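Local coordinates for peptidase (Yersinia bercovieri, PDB 5NYW), which is of unknown function but, as a proteasome-family beta-subunit of the Ntn-hydrolase clan, probably acts as a self-compartmentalising peptidase, at residues V4-S9 / P156-V161; E123-F128 / Y198-F203. One frame throughout, in Å; residues are numbered along the deposited sequence.

Contact 1: V4-S9 / P156-V161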
loop_
_atom_site.group_PDB
_atom_site.type_symbol
_atom_site.label_atom_id
_atom_site.label_comp_id
_atom_site.label_asym_id
_atom_site.label_seq_id
_atom_site.Cartn_x
_atom_site.Cartn_y
_atom_site.Cartn_z
ATOM N N VAL L 4 28.523 33.694 -2.816
ATOM C CA VAL L 4 28.842 33.511 -4.226
ATOM C C VAL L 4 30.169 32.768 -4.348
ATOM O O VAL L 4 31.075 32.942 -3.533
ATOM C CB VAL L 4 28.885 34.875 -5.015
ATOM C CG1 VAL L 4 29.882 35.869 -4.405
ATOM C CG2 VAL L 4 29.183 34.647 -6.508
ATOM N N ALA L 5 30.262 31.912 -5.356
ATOM C CA ALA L 5 31.504 31.218 -5.636
ATOM C C ALA L 5 31.737 31.235 -7.128
ATOM O O ALA L 5 30.813 31.046 -7.904
ATOM C CB ALA L 5 31.456 29.797 -5.103
ATOM N N MET L 6 32.983 31.451 -7.522
ATOM C CA MET L 6 33.348 31.561 -8.920
ATOM C C MET L 6 34.457 30.576 -9.277
ATOM O O MET L 6 35.457 30.479 -8.560
ATOM C CB MET L 6 33.806 32.988 -9.241
ATOM C CG MET L 6 32.790 34.061 -8.932
ATOM S SD MET L 6 33.516 35.711 -8.857
ATOM C CE MET L 6 32.062 36.746 -8.713
ATOM N N ARG L 7 34.262 29.823 -10.356
ATOM C CA ARG L 7 35.302 28.936 -10.871
ATOM C C ARG L 7 35.892 29.460 -12.172
ATOM O O ARG L 7 35.223 29.459 -13.205
ATOM C CB ARG L 7 34.759 27.525 -11.086
ATOM C CG ARG L 7 35.748 26.550 -11.707
ATOM C CD ARG L 7 35.059 25.228 -11.997
ATOM N NE ARG L 7 35.885 24.302 -12.776
ATOM C CZ ARG L 7 35.823 24.163 -14.099
ATOM N NH1 ARG L 7 36.613 23.291 -14.699
ATOM N NH2 ARG L 7 34.967 24.883 -14.819
ATOM N N LEU L 8 37.161 29.856 -12.122
ATOM C CA LEU L 8 37.856 30.447 -13.259
ATOM C C LEU L 8 38.994 29.543 -13.676
ATOM O O LEU L 8 39.259 28.549 -13.006
ATOM C CB LEU L 8 38.394 31.827 -12.908
ATOM C CG LEU L 8 37.418 32.672 -12.103
ATOM C CD1 LEU L 8 38.197 33.585 -11.193
ATOM C CD2 LEU L 8 36.499 33.446 -13.037
ATOM N N SER L 9 39.647 29.870 -14.788
ATOM C CA SER L 9 40.751 29.053 -15.281
ATOM C C SER L 9 41.931 29.003 -14.307
ATOM O O SER L 9 42.617 27.980 -14.205
ATOM C CB SER L 9 41.212 29.550 -16.653
ATOM O OG SER L 9 41.565 30.916 -16.614
ATOM N N PRO L 156 23.448 41.155 -11.717
ATOM C CA PRO L 156 23.730 41.959 -12.916
ATOM C C PRO L 156 25.197 42.314 -13.129
ATOM O O PRO L 156 25.626 42.377 -14.280
ATOM C CB PRO L 156 22.897 43.217 -12.694
ATOM C CG PRO L 156 21.731 42.747 -11.900
ATOM C CD PRO L 156 22.308 41.720 -10.963
ATOM N N ILE L 157 25.927 42.608 -12.061
ATOM C CA ILE L 157 27.323 42.939 -12.212
ATOM C C ILE L 157 28.136 41.693 -12.587
ATOM O O ILE L 157 29.092 41.781 -13.367
ATOM C CB ILE L 157 27.887 43.590 -10.950
ATOM C CG1 ILE L 157 29.306 44.076 -11.214
ATOM C CG2 ILE L 157 27.834 42.627 -9.781
ATOM C CD1 ILE L 157 29.405 45.026 -12.406
ATOM N N ILE L 158 27.753 40.533 -12.058
ATOM C CA ILE L 158 28.476 39.296 -12.362
ATOM C C ILE L 158 28.307 38.945 -13.831
ATOM O O ILE L 158 29.262 38.610 -14.508
ATOM C CB ILE L 158 28.006 38.117 -11.490
ATOM C CG1 ILE L 158 28.323 38.386 -10.027
ATOM C CG2 ILE L 158 28.722 36.841 -11.870
ATOM C CD1 ILE L 158 27.753 37.361 -9.118
ATOM N N ASP L 159 27.087 39.060 -14.333
ATOM C CA ASP L 159 26.830 38.796 -15.739
ATOM C C ASP L 159 27.563 39.774 -16.646
ATOM O O ASP L 159 27.865 39.448 -17.792
ATOM C CB ASP L 159 25.332 38.836 -16.021
ATOM C CG ASP L 159 24.598 37.612 -15.485
ATOM O OD1 ASP L 159 25.239 36.543 -15.358
ATOM O OD2 ASP L 159 23.389 37.736 -15.168
ATOM N N ARG L 160 27.843 40.982 -16.162
ATOM C CA ARG L 160 28.466 41.992 -17.029
ATOM C C ARG L 160 29.972 41.829 -17.201
ATOM O O ARG L 160 30.495 42.062 -18.293
ATOM C CB ARG L 160 28.214 43.398 -16.484
ATOM C CG ARG L 160 26.832 43.949 -16.733
ATOM C CD ARG L 160 26.734 45.378 -16.209
ATOM N NE ARG L 160 25.383 45.916 -16.320
ATOM C CZ ARG L 160 24.889 46.477 -17.422
ATOM N NH1 ARG L 160 25.646 46.583 -18.508
ATOM N NH2 ARG L 160 23.638 46.935 -17.434
ATOM N N VAL L 161 30.660 41.402 -16.140
ATOM C CA VAL L 161 32.114 41.439 -16.145
ATOM C C VAL L 161 32.812 40.089 -15.931
ATOM O O VAL L 161 33.971 39.936 -16.309
ATOM C CB VAL L 161 32.636 42.434 -15.082
ATOM C CG1 VAL L 161 31.934 43.765 -15.206
ATOM C CG2 VAL L 161 32.438 41.891 -13.701
#
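Two staggered torsions carry the end of I158 from its helix to V4 and M6 of the strand: chi1 of -64° sets CG1 anti to the carbonyl carbon, and chi2 of 173° stretches CD1 straight out beyond it. The strand answers with two different shapes. V4 has CG2 anti to its backbone nitrogen, and this methyl meets I158 CD1 at 4.0 Å, the valine and isoleucine chains pointing nearly antiparallel and meeting at their ends, a little offset. M6 is unbranched and nearly fully extended from CA to CE, which takes its terminal methyl across the gap to I158 CG1 at 4.3 Å, with M6 CE about 4.4 Å from I158 CD1. V4 CG2 and M6 CE are themselves 4.2 Å apart, so the isoleucine rests against a pair of neighbouring methyls on one face of the strand. The backbones stay well separated, with 9.8 Å between M6 CA and I158 CA, and only 89 Å² is buried between the segments. The packing is entirely apolar and all three residues are buried. Y145 of the adjoining strand 145-149 touches both M6 and I158, and S178 of helix 168-185 also lies against I158. On the same helix as I158, D159 bonds to the Y145 hydroxyl, whereas R160 forms a salt bridge with D180 of a second subunit. A5 and R7, turned the other way on the strand, meet L127 from the second sheet. The arrangement is a helix packed on a beta-sheet through spaced apolar contacts, and strand 2-7 thus lies between a helical layer and a second sheet, as expected of the four-layered alpha-beta-beta-alpha sandwich of proteasome-like Ntn hydrolases.

Contact 2: E123-F128 / Y198-F203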
loop_
_atom_site.group_PDB
_atom_site.type_symbol
_atom_site.label_atom_id
_atom_site.label_comp_id
_atom_site.label_asym_id
_atom_site.label_seq_id
_atom_site.Cartn_x
_atom_site.Cartn_y
_atom_site.Cartn_z
ATOM N N GLU L 123 43.359 16.494 -9.517
ATOM C CA GLU L 123 42.278 16.977 -10.368
ATOM C C GLU L 123 42.307 18.514 -10.392
ATOM O O GLU L 123 42.978 19.145 -9.568
ATOM C CB GLU L 123 40.922 16.436 -9.895
ATOM C CG GLU L 123 40.378 17.082 -8.636
ATOM C CD GLU L 123 38.992 16.574 -8.240
ATOM O OE1 GLU L 123 38.497 17.038 -7.192
ATOM O OE2 GLU L 123 38.392 15.744 -8.972
ATOM N N GLY L 124 41.582 19.114 -11.329
ATOM C CA GLY L 124 41.511 20.559 -11.418
ATOM C C GLY L 124 40.476 21.119 -10.458
ATOM O O GLY L 124 39.990 20.436 -9.567
ATOM N N LEU L 125 40.159 22.388 -10.622
ATOM C CA LEU L 125 39.164 23.028 -9.783
ATOM C C LEU L 125 37.788 22.504 -10.063
ATOM O O LEU L 125 37.428 22.322 -11.218
ATOM C CB LEU L 125 39.161 24.518 -10.022
ATOM C CG LEU L 125 40.534 25.135 -10.002
ATOM C CD1 LEU L 125 40.330 26.525 -10.504
ATOM C CD2 LEU L 125 41.100 25.102 -8.598
ATOM N N ARG L 126 37.008 22.268 -9.014
ATOM C CA ARG L 126 35.608 21.904 -9.211
ATOM C C ARG L 126 34.718 22.689 -8.250
ATOM O O ARG L 126 35.111 22.986 -7.124
ATOM C CB ARG L 126 35.410 20.397 -9.042
ATOM C CG ARG L 126 36.251 19.596 -10.004
ATOM C CD ARG L 126 35.981 18.102 -9.958
ATOM N NE ARG L 126 34.755 17.731 -10.659
ATOM C CZ ARG L 126 34.383 16.474 -10.876
ATOM N NH1 ARG L 126 35.161 15.479 -10.460
ATOM N NH2 ARG L 126 33.254 16.208 -11.529
ATOM N N LEU L 127 33.529 23.048 -8.722
ATOM C CA LEU L 127 32.569 23.844 -7.954
ATOM C C LEU L 127 31.157 23.289 -8.128
ATOM O O LEU L 127 30.730 23.076 -9.255
ATOM C CB LEU L 127 32.609 25.306 -8.402
ATOM C CG LEU L 127 31.530 26.247 -7.854
ATOM C CD1 LEU L 127 31.631 26.363 -6.352
ATOM C CD2 LEU L 127 31.576 27.624 -8.530
ATOM N N PHE L 128 30.446 23.043 -7.023
ATOM C CA PHE L 128 29.084 22.481 -7.063
ATOM C C PHE L 128 28.059 23.331 -6.326
ATOM O O PHE L 128 28.384 24.056 -5.371
ATOM C CB PHE L 128 28.998 21.057 -6.451
ATOM C CG PHE L 128 29.795 19.997 -7.193
ATOM C CD1 PHE L 128 31.183 19.943 -7.104
ATOM C CD2 PHE L 128 29.154 19.109 -8.039
ATOM C CE1 PHE L 128 31.905 18.980 -7.790
ATOM C CE2 PHE L 128 29.868 18.166 -8.743
ATOM C CZ PHE L 128 31.248 18.098 -8.618
ATOM N N TYR L 198 41.346 31.168 -3.789
ATOM C CA TYR L 198 42.106 29.929 -3.901
ATOM C C TYR L 198 42.752 29.802 -5.271
ATOM O O TYR L 198 42.075 29.515 -6.266
ATOM C CB TYR L 198 41.229 28.700 -3.667
ATOM C CG TYR L 198 42.023 27.425 -3.876
ATOM C CD1 TYR L 198 42.812 26.894 -2.858
ATOM C CD2 TYR L 198 42.027 26.779 -5.112
ATOM C CE1 TYR L 198 43.553 25.749 -3.058
ATOM C CE2 TYR L 198 42.766 25.645 -5.319
ATOM C CZ TYR L 198 43.526 25.128 -4.290
ATOM O OH TYR L 198 44.249 23.979 -4.520
ATOM N N PRO L 199 44.066 30.012 -5.338
ATOM C CA PRO L 199 44.786 29.819 -6.607
ATOM C C PRO L 199 44.980 28.338 -6.993
ATOM O O PRO L 199 45.187 27.479 -6.131
ATOM C CB PRO L 199 46.128 30.518 -6.359
ATOM C CG PRO L 199 46.278 30.588 -4.880
ATOM C CD PRO L 199 44.902 30.617 -4.286
ATOM N N LEU L 200 44.864 28.057 -8.288
ATOM C CA LEU L 200 45.028 26.714 -8.826
ATOM C C LEU L 200 46.314 26.045 -8.340
ATOM O O LEU L 200 47.380 26.652 -8.313
ATOM C CB LEU L 200 44.994 26.750 -10.361
ATOM C CG LEU L 200 45.322 25.454 -11.119
ATOM C CD1 LEU L 200 44.305 24.367 -10.815
ATOM C CD2 LEU L 200 45.416 25.708 -12.631
ATOM N N ASP L 201 46.170 24.797 -7.914
ATOM C CA ASP L 201 47.277 23.935 -7.502
ATOM C C ASP L 201 48.038 24.437 -6.265
ATOM O O ASP L 201 49.094 23.908 -5.937
ATOM C CB ASP L 201 48.269 23.707 -8.651
ATOM C CG ASP L 201 47.674 22.897 -9.792
ATOM O OD1 ASP L 201 46.825 22.027 -9.521
ATOM O OD2 ASP L 201 48.128 23.057 -10.950
ATOM N N SER L 202 47.511 25.439 -5.572
ATOM C CA SER L 202 48.194 25.963 -4.392
ATOM C C SER L 202 47.904 25.145 -3.139
ATOM O O SER L 202 48.754 25.034 -2.260
ATOM C CB SER L 202 47.790 27.412 -4.121
ATOM O OG SER L 202 46.484 27.470 -3.570
ATOM N N PHE L 203 46.686 24.610 -3.050
ATOM C CA PHE L 203 46.209 23.913 -1.853
ATOM C C PHE L 203 46.451 24.753 -0.622
ATOM O O PHE L 203 46.878 24.263 0.430
ATOM C CB PHE L 203 46.826 22.520 -1.732
ATOM C CG PHE L 203 46.483 21.633 -2.886
ATOM C CD1 PHE L 203 45.198 21.116 -3.005
ATOM C CD2 PHE L 203 47.418 21.341 -3.867
ATOM C CE1 PHE L 203 44.864 20.305 -4.071
ATOM C CE2 PHE L 203 47.080 20.542 -4.939
ATOM C CZ PHE L 203 45.801 20.032 -5.042
#
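L125 and L200 make the closest backbone approach, 7.0 Å between their CA atoms, where the chain entering strand 126-130 passes the turn that follows strand 193-199. Both close side-chain contacts are made by L125. Its CD2 sits at the edge of the Y198 ring, near the ring plane, 3.7 Å from Y198 CE2, while its CG lies 3.9 Å from L200 CD1. L125 CD2 touches the ring rim and, at 4.0 Å, L200 CD1, the two partners lying roughly at right angles about it. With CG anti to the backbone nitrogen (chi1 176°), Y198 sends its ring toward L125 and its hydroxyl onward to the turn. There F203 N donates to Y198 OH at 2.9 Å (N-H...O 140°), and the same oxygen is hydrogen-bonded to Q119 and lies above one face of the F203 ring, offset toward its rim. The turn is braced further by P199 O, which accepts from both S202 N and S202 OG on one face of its carbonyl plane. Across the segments the attraction is purely apolar, whereas the polar bonds around the tyrosine run within the turn and to Q119, probably holding its ring where L125 meets the edge.

In the fold
Contacts 1 and 2 involve one sheet, through strands 2-7 and 193-199; V4 and M6 face the helix in contact 1, while the second sheet, to which L125 leads, packs on the other side. Contact 1 joins that sheet to helix 155-161 and all its touching residues are buried; contact 2 joins it to the second sheet and reaches the surface at L200. Their centres lie about 11 Å and 15 Å, respectively, from the centre of the chain. Both depend on aliphatic side chains, but contact 2 adds an aromatic edge and has a polar turn beside it. The two are coupled directly: R7 NE probably hydrogen-bonds L125 O at 3.0 Å, and L125 CD1 packs against L8 O.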